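Local structure of protein interacting with HSP90 1 (Saccharomyces cerevisiae, 4CHH) at residues F60-H65 with C110-C115; S66-K71 with D176-D181; I94-Y99 with E141-R146. The protein takes part in pre-rRNA processing, is required for the NOP58-snoRNA interaction, and belongs to the R2TP complex while also binding Hsp90. All coordinates share one frame; numbering follows the deposited sequence. Where two conformers were deposited one is given.

Contact 1: F60-H65 with C110-C115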
# COMPACT_ATOMS: atom_id res chain seq x y z
N PHE A 60 -0.23 1.60 -10.57
CA PHE A 60 -1.20 2.16 -9.65
C PHE A 60 -1.20 1.40 -8.36
O PHE A 60 -1.21 0.17 -8.35
CB PHE A 60 -2.62 2.17 -10.22
CG PHE A 60 -2.78 3.04 -11.43
CD1 PHE A 60 -2.54 2.54 -12.71
CD2 PHE A 60 -3.23 4.35 -11.31
CE1 PHE A 60 -2.70 3.34 -13.84
CE2 PHE A 60 -3.41 5.15 -12.45
CZ PHE A 60 -3.13 4.64 -13.70
N ILE A 61 -1.19 2.13 -7.26
CA ILE A 61 -1.26 1.51 -5.95
C ILE A 61 -2.52 2.01 -5.26
O ILE A 61 -2.68 3.21 -5.07
CB ILE A 61 0.00 1.79 -5.08
CG1 ILE A 61 1.28 1.23 -5.72
CG2 ILE A 61 -0.23 1.29 -3.64
CD1 ILE A 61 2.67 1.75 -5.11
N ASN A 62 -3.41 1.08 -4.90
CA ASN A 62 -4.62 1.41 -4.16
C ASN A 62 -4.32 1.42 -2.65
O ASN A 62 -4.18 0.37 -2.06
CB ASN A 62 -5.74 0.39 -4.49
CG ASN A 62 -6.28 0.57 -5.91
OD1 ASN A 62 -6.52 1.67 -6.36
ND2 ASN A 62 -6.41 -0.51 -6.66
N VAL A 63 -4.22 2.63 -2.04
CA VAL A 63 -4.03 2.76 -0.59
C VAL A 63 -5.42 2.63 0.01
O VAL A 63 -6.33 3.39 -0.33
CB VAL A 63 -3.32 4.05 -0.13
CG1 VAL A 63 -2.98 3.98 1.36
CG2 VAL A 63 -2.08 4.31 -0.97
N CYS A 64 -5.61 1.61 0.79
CA CYS A 64 -6.91 1.27 1.30
C CYS A 64 -6.80 0.85 2.75
O CYS A 64 -5.69 0.81 3.27
CB CYS A 64 -7.51 0.17 0.42
SG CYS A 64 -6.42 -1.27 0.18
N HIS A 65 -7.92 0.62 3.42
CA HIS A 65 -7.83 0.31 4.84
C HIS A 65 -8.87 -0.70 5.34
O HIS A 65 -9.83 -1.02 4.65
CB HIS A 65 -7.90 1.60 5.70
CG HIS A 65 -9.18 2.35 5.56
ND1 HIS A 65 -10.23 2.14 6.43
CD2 HIS A 65 -9.55 3.27 4.64
CE1 HIS A 65 -11.21 2.93 6.02
NE2 HIS A 65 -10.85 3.64 4.95
N CYS A 110 -0.90 -1.99 -17.53
CA CYS A 110 -0.61 -1.23 -16.33
C CYS A 110 -0.80 -2.16 -15.12
O CYS A 110 -1.61 -3.09 -15.16
CB CYS A 110 -1.38 0.09 -16.23
SG CYS A 110 -3.06 -0.05 -15.56
N TYR A 111 0.06 -1.99 -14.12
CA TYR A 111 0.10 -2.89 -12.97
C TYR A 111 -0.47 -2.25 -11.74
O TYR A 111 -0.24 -1.08 -11.48
CB TYR A 111 1.51 -3.43 -12.73
CG TYR A 111 2.11 -3.92 -14.03
CD1 TYR A 111 1.52 -4.96 -14.75
CD2 TYR A 111 3.23 -3.30 -14.58
CE1 TYR A 111 2.02 -5.36 -15.98
CE2 TYR A 111 3.78 -3.74 -15.78
CZ TYR A 111 3.16 -4.75 -16.49
OH TYR A 111 3.71 -5.15 -17.67
N VAL A 112 -1.30 -3.01 -11.05
CA VAL A 112 -2.06 -2.53 -9.90
C VAL A 112 -1.79 -3.39 -8.66
O VAL A 112 -1.87 -4.61 -8.72
CB VAL A 112 -3.58 -2.49 -10.25
CG1 VAL A 112 -4.42 -1.97 -9.08
CG2 VAL A 112 -3.86 -1.67 -11.51
N TRP A 113 -1.49 -2.73 -7.54
CA TRP A 113 -1.32 -3.35 -6.22
C TRP A 113 -2.25 -2.69 -5.24
O TRP A 113 -2.51 -1.49 -5.36
CB TRP A 113 0.11 -3.16 -5.68
CG TRP A 113 1.18 -4.05 -6.21
CD1 TRP A 113 1.66 -5.17 -5.62
CD2 TRP A 113 2.06 -3.76 -7.32
NE1 TRP A 113 2.76 -5.64 -6.31
CE2 TRP A 113 3.04 -4.79 -7.35
CE3 TRP A 113 2.12 -2.75 -8.29
CZ2 TRP A 113 4.04 -4.85 -8.33
CZ3 TRP A 113 3.12 -2.79 -9.26
CH2 TRP A 113 4.08 -3.82 -9.27
N ASP A 114 -2.70 -3.44 -4.24
CA ASP A 114 -3.49 -2.83 -3.15
C ASP A 114 -2.59 -2.82 -1.92
O ASP A 114 -1.93 -3.83 -1.67
CB ASP A 114 -4.81 -3.57 -2.86
CG ASP A 114 -5.73 -3.78 -4.06
OD1 ASP A 114 -5.83 -2.86 -4.90
OD2 ASP A 114 -6.32 -4.87 -4.16
N CYS A 115 -2.54 -1.72 -1.21
CA CYS A 115 -1.75 -1.59 0.04
C CYS A 115 -2.72 -1.21 1.14
O CYS A 115 -3.17 -0.06 1.18
CB CYS A 115 -0.64 -0.54 -0.12
SG CYS A 115 0.78 -1.10 -1.09
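Phe60 sits level with Val112, Ile61 with Trp113, Asn62 with Asp114 and Val63 with Cys115, as two neighbouring strands run the same way with 18° between them. Their axes come within 4.5 Å, and the bonds follow the parallel pattern. Phe60 gives its N-H to Tyr111 O and takes Trp113 N; Asn62 donates to Trp113 O over 2.8 Å from N to O and receives Cys115 N; Cys64 N closes the ladder on Cys115 O. Ile61 and Val63 turn their peptide groups the other way, to Ile40 and Phe38 of strand 29-47, so 60-65 is an inner strand of the mixed sheet.

Side chains alternate between the two faces. Asn62 and Asp114 stand side by side, pointing the same way, their amide and carboxylate planes 31° apart. Asn62 ND2 reaches Asp114 OD1 at 3.0 Å, with the oxygen in the amide plane and the N-H...O angle at 160°. The same ND2 passes Val112 CG1 at 3.5 Å. Further along this face, in the conformer modelled, Cys110 SG lies 3.8 Å from Phe60 CE1, a sulfur-aromatic contact approached obliquely. On the other face Ile61 CG2 rests 3.6 Å from Cys115 SG, beneath helix 129-147, which covers both through Leu140 and Cys139.

Asp114 OD1, the same oxygen that takes Asn62 ND2, also forms a salt bridge with Arg100, while Asn62 OD1 accepts from Lys164 N. With both ends engaged, the Asn62 amide is fixed in rotation, and Asp114, facing an arginine and an N-H donor, is probably kept ionised despite its burial.

Contact 2: S66-K71 with D176-D181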
# COMPACT_ATOMS: atom_id res chain seq x y z
N SER A 66 -8.62 -1.22 6.54
CA SER A 66 -9.49 -2.13 7.27
C SER A 66 -9.12 -2.10 8.75
O SER A 66 -7.94 -2.01 9.09
CB SER A 66 -9.38 -3.55 6.73
OG SER A 66 -10.06 -4.48 7.56
N PRO A 67 -10.11 -2.25 9.66
CA PRO A 67 -9.78 -2.31 11.10
C PRO A 67 -9.08 -3.63 11.48
O PRO A 67 -8.58 -3.76 12.60
CB PRO A 67 -11.14 -2.16 11.76
CG PRO A 67 -12.10 -2.80 10.77
CD PRO A 67 -11.58 -2.36 9.44
N LEU A 68 -8.99 -4.57 10.53
CA LEU A 68 -8.40 -5.90 10.70
C LEU A 68 -6.87 -5.94 10.53
O LEU A 68 -6.24 -6.95 10.84
CB LEU A 68 -9.05 -6.86 9.69
CG LEU A 68 -10.27 -7.68 10.15
CD1 LEU A 68 -11.44 -6.79 10.55
CD2 LEU A 68 -10.72 -8.62 9.06
N VAL A 69 -6.29 -4.86 9.98
CA VAL A 69 -4.86 -4.72 9.77
C VAL A 69 -4.25 -4.28 11.10
O VAL A 69 -4.79 -3.36 11.73
CB VAL A 69 -4.50 -3.72 8.61
CG1 VAL A 69 -2.98 -3.57 8.43
CG2 VAL A 69 -5.17 -4.10 7.29
N PRO A 70 -3.14 -4.89 11.55
CA PRO A 70 -2.48 -4.39 12.77
C PRO A 70 -2.15 -2.90 12.68
O PRO A 70 -2.03 -2.31 11.59
CB PRO A 70 -1.20 -5.21 12.85
CG PRO A 70 -1.49 -6.45 12.08
CD PRO A 70 -2.37 -6.00 10.95
N LYS A 71 -2.03 -2.28 13.85
CA LYS A 71 -1.70 -0.86 13.91
C LYS A 71 -0.54 -0.66 14.92
O LYS A 71 -0.31 -1.56 15.75
CB LYS A 71 -2.94 -0.01 14.24
CG LYS A 71 -3.54 -0.22 15.62
CD LYS A 71 -4.68 0.78 15.90
CE LYS A 71 -4.20 2.16 16.30
NZ LYS A 71 -5.26 2.92 17.04
N ASP A 176 -2.10 -15.02 12.33
CA ASP A 176 -1.04 -14.30 13.04
C ASP A 176 -0.68 -12.96 12.34
O ASP A 176 0.14 -12.19 12.87
CB ASP A 176 0.22 -15.19 13.19
CG ASP A 176 1.04 -14.87 14.42
OD1 ASP A 176 0.58 -15.20 15.55
OD2 ASP A 176 2.14 -14.29 14.27
N GLU A 177 -1.30 -12.68 11.17
CA GLU A 177 -1.08 -11.43 10.43
C GLU A 177 -2.16 -10.40 10.78
O GLU A 177 -1.99 -9.22 10.48
CB GLU A 177 -1.07 -11.68 8.91
CG GLU A 177 0.16 -12.42 8.42
CD GLU A 177 0.11 -12.74 6.94
OE1 GLU A 177 -0.60 -13.70 6.55
OE2 GLU A 177 0.75 -12.00 6.15
N LEU A 178 -3.27 -10.84 11.39
CA LEU A 178 -4.38 -9.96 11.76
C LEU A 178 -4.07 -9.08 12.96
O LEU A 178 -3.25 -9.47 13.79
CB LEU A 178 -5.63 -10.81 12.10
CG LEU A 178 -6.40 -11.46 10.94
CD1 LEU A 178 -7.49 -12.41 11.48
CD2 LEU A 178 -7.03 -10.41 10.03
N HIS A 179 -4.80 -7.94 13.08
CA HIS A 179 -4.77 -7.06 14.26
C HIS A 179 -5.06 -7.97 15.48
O HIS A 179 -5.99 -8.78 15.43
CB HIS A 179 -5.84 -5.97 14.08
CG HIS A 179 -5.95 -4.96 15.19
ND1 HIS A 179 -6.31 -5.33 16.48
CD2 HIS A 179 -5.88 -3.61 15.13
CE1 HIS A 179 -6.37 -4.21 17.17
NE2 HIS A 179 -6.13 -3.15 16.40
N GLN A 180 -4.23 -7.87 16.55
CA GLN A 180 -4.31 -8.68 17.78
C GLN A 180 -5.76 -8.92 18.25
O GLN A 180 -6.09 -10.05 18.61
CB GLN A 180 -3.52 -8.00 18.91
CG GLN A 180 -3.03 -8.96 20.00
CD GLN A 180 -2.12 -10.05 19.48
OE1 GLN A 180 -2.43 -11.24 19.60
NE2 GLN A 180 -1.00 -9.67 18.87
N ASP A 181 -6.61 -7.87 18.27
CA ASP A 181 -8.01 -8.01 18.76
C ASP A 181 -8.93 -8.79 17.79
O ASP A 181 -10.08 -9.12 18.14
CB ASP A 181 -8.63 -6.63 19.07
CG ASP A 181 -7.86 -5.79 20.08
OD1 ASP A 181 -6.90 -6.32 20.69
OD2 ASP A 181 -8.20 -4.60 20.24
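His179 N donates to Leu68 O over 2.8 Å, the only hydrogen bond between these two irregular segments. It is straight at the hydrogen, 169°, but comes from above the carbonyl plane. That oxygen has apolar company too: Leu178 CD2 lies 3.6 Å from Leu68 O, and the same methyl reaches toward Leu68 CB. Beside the bond, the Pro70 ring leans on the backbone of the other segment, its CG 3.2 Å from Glu177 O and its CD almost as near.

The imidazole of His179 lies along the turn. With CG anti to the backbone N (chi1 -180°), the ring extends past the carbonyls of 66-71: Val69 O meets it at the edge, 3.6 Å from His179 CD2, and Pro67 O approaches the same carbon obliquely. Lys71 runs alongside in the same direction, its CG 4.0 Å from His179 NE2.

One shell out, both sides have bonds of their own. Residues Ser66 to Val69 form a type I beta turn, backed by an ST turn in which Leu68 N donates to Ser66 OG over 3.2 Å. This bond holds the Pro67-Leu68 peptide; the next one, which carries Leu68 O, has the weak turn bond from Val69 N to Ser66 O. On the histidine side, Asp181 N donates to His179 ND1, in the ring plane, at 3.1 Å. Beyond the segments Asn118 ND2 bonds to Val69 O, Tyr182 meets the imidazole edge-to-face, and Lys71 NZ forms a salt bridge with Asp120.

The contact thus ties the chain following strand 171-174 to the loop that leaves strand 58-66. That ND1 accepts an N-H from Asp181 is consistent with a neutral ring with its proton on NE2.

Contact 3: I94-Y99 with E141-R146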
# COMPACT_ATOMS: atom_id res chain seq x y z
N ILE A 94 1.55 -2.53 6.70
CA ILE A 94 0.91 -2.60 5.39
C ILE A 94 0.76 -4.07 4.97
O ILE A 94 1.74 -4.80 5.01
CB ILE A 94 1.67 -1.79 4.29
CG1 ILE A 94 1.94 -0.32 4.75
CG2 ILE A 94 0.90 -1.82 2.93
CD1 ILE A 94 3.00 0.38 4.06
N ILE A 95 -0.43 -4.45 4.51
CA ILE A 95 -0.68 -5.74 3.90
C ILE A 95 -0.90 -5.44 2.40
O ILE A 95 -1.82 -4.71 2.03
CB ILE A 95 -1.82 -6.55 4.58
CG1 ILE A 95 -1.44 -6.87 6.07
CG2 ILE A 95 -2.04 -7.88 3.79
CD1 ILE A 95 -2.57 -7.31 6.96
N THR A 96 -0.02 -5.98 1.55
CA THR A 96 -0.02 -5.72 0.11
C THR A 96 -0.49 -6.94 -0.64
O THR A 96 -0.05 -8.06 -0.36
CB THR A 96 1.40 -5.30 -0.34
OG1 THR A 96 1.83 -4.24 0.49
CG2 THR A 96 1.45 -4.85 -1.79
N SER A 97 -1.34 -6.70 -1.62
CA SER A 97 -1.87 -7.77 -2.45
C SER A 97 -0.84 -8.21 -3.49
O SER A 97 0.14 -7.50 -3.74
CB SER A 97 -3.13 -7.28 -3.15
OG SER A 97 -2.83 -6.33 -4.17
N CYS A 98 -1.13 -9.31 -4.19
CA CYS A 98 -0.35 -9.66 -5.36
C CYS A 98 -0.75 -8.61 -6.44
O CYS A 98 -1.82 -8.01 -6.31
CB CYS A 98 -0.67 -11.09 -5.80
SG CYS A 98 -2.27 -11.27 -6.61
N TYR A 99 0.12 -8.33 -7.42
CA TYR A 99 -0.25 -7.34 -8.42
C TYR A 99 -1.29 -7.92 -9.36
O TYR A 99 -1.43 -9.14 -9.49
CB TYR A 99 0.97 -6.79 -9.22
CG TYR A 99 1.68 -7.82 -10.07
CD1 TYR A 99 1.20 -8.15 -11.34
CD2 TYR A 99 2.83 -8.46 -9.62
CE1 TYR A 99 1.81 -9.15 -12.10
CE2 TYR A 99 3.47 -9.44 -10.39
CZ TYR A 99 2.96 -9.76 -11.64
OH TYR A 99 3.59 -10.71 -12.41
N GLU A 141 7.72 1.00 -1.33
CA GLU A 141 8.70 -0.00 -0.91
C GLU A 141 8.06 -1.37 -0.74
O GLU A 141 8.68 -2.37 -1.07
CB GLU A 141 9.38 0.40 0.41
CG GLU A 141 10.27 1.63 0.26
CD GLU A 141 10.90 2.19 1.53
OE1 GLU A 141 10.33 2.01 2.64
OE2 GLU A 141 11.93 2.88 1.41
N SER A 142 6.81 -1.41 -0.23
CA SER A 142 6.11 -2.69 -0.03
C SER A 142 5.92 -3.45 -1.34
O SER A 142 6.11 -4.66 -1.33
CB SER A 142 4.77 -2.50 0.66
OG SER A 142 5.00 -1.90 1.92
N CYS A 143 5.55 -2.76 -2.45
CA CYS A 143 5.36 -3.44 -3.74
C CYS A 143 6.69 -3.88 -4.29
O CYS A 143 6.80 -4.97 -4.85
CB CYS A 143 4.60 -2.55 -4.72
SG CYS A 143 3.02 -1.94 -4.07
N GLU A 144 7.72 -3.02 -4.12
CA GLU A 144 9.09 -3.29 -4.55
C GLU A 144 9.65 -4.55 -3.88
O GLU A 144 10.30 -5.35 -4.54
CB GLU A 144 10.00 -2.10 -4.21
CG GLU A 144 9.74 -0.92 -5.13
CD GLU A 144 10.59 0.28 -4.82
OE1 GLU A 144 10.84 0.54 -3.62
OE2 GLU A 144 10.99 0.97 -5.79
N ILE A 145 9.41 -4.70 -2.58
CA ILE A 145 9.87 -5.84 -1.79
C ILE A 145 9.14 -7.14 -2.21
O ILE A 145 9.81 -8.15 -2.50
CB ILE A 145 9.72 -5.56 -0.26
CG1 ILE A 145 10.81 -4.57 0.21
CG2 ILE A 145 9.77 -6.86 0.60
CD1 ILE A 145 10.47 -3.82 1.57
N ARG A 146 7.79 -7.11 -2.22
CA ARG A 146 7.04 -8.33 -2.47
C ARG A 146 7.18 -8.86 -3.91
O ARG A 146 7.11 -10.07 -4.07
CB ARG A 146 5.56 -8.19 -2.06
CG ARG A 146 4.67 -7.34 -2.97
CD ARG A 146 3.23 -7.88 -2.94
NE ARG A 146 3.11 -9.18 -3.61
CZ ARG A 146 2.42 -10.23 -3.15
NH1 ARG A 146 1.74 -10.14 -2.01
NH2 ARG A 146 2.39 -11.37 -3.83
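Arg146 reaches from helix 129-147 across to Thr96, Ser97 and Cys98 of strand 95-103, which is broken here. From CB, the chain leaves with CG between the backbone N and the carbonyl carbon (chi1 74°), then bends at chi2 and chi3 to lie over the opposing backbone. CD is the first atom to touch: it sits 3.2 Å from Ser97 O and 3.7 Å from Thr96 CG2. NE passes the same carbonyl oxygen at an angle too poor for a bond. Next, CZ carries the guanidinium flat over Cys98 CA, which lies 3.5 Å above the plane at its centre. At the tips, NH2 packs against Cys98 CB, while at the guanidinium edge NH1 donates a weak bond to Thr96 O, 3.2 Å long with an N-H...O angle of 131°.

Deeper in, Thr96 is directed toward the helix. Its OG1 lies 3.4 Å from Ser142 CB, and its CG2 touches both Arg146 CD and Cys143 SG, 4.0 Å from the sulfur. Ser142 OG bonds back to Trp138 O and touches Ile94 CD1. A glycine in place of Thr96 would probably open a gap between Ser142, Cys143 and the Arg146 methylene, leaving the arginine chain freer to turn. Helix 129-147 and strand 95-103 are therefore joined mainly by van der Waals fit, with the exposed guanidinium lying flat on the backbone; across this contact it makes one weak bond, to Thr96 O.

How the contacts relate
Contacts 1 and 3 are built on neighbouring strands of one mixed sheet, their centres about 9 Å apart. Strand 109-118 lies between 58-66 and 95-103, and Asp114 N probably bonds to Ser97 OG at 2.9 Å. Trp113 joins the two: its CG lies 3.5 Å from Cys143 SG, so helix 129-147 packs on both. Contact 2 follows directly from segment 60-65 but sits about 19 Å from contact 1, centre to centre. It meets contact 3 through Ile95, whose CD1 is 4.0 Å from Val69 CG1. All three belong to the PIH1 N-terminal domain: contact 1 in its buried sheet, contact 3 where a helix packs on it, contact 2 centred about 15 Å from the chain centre.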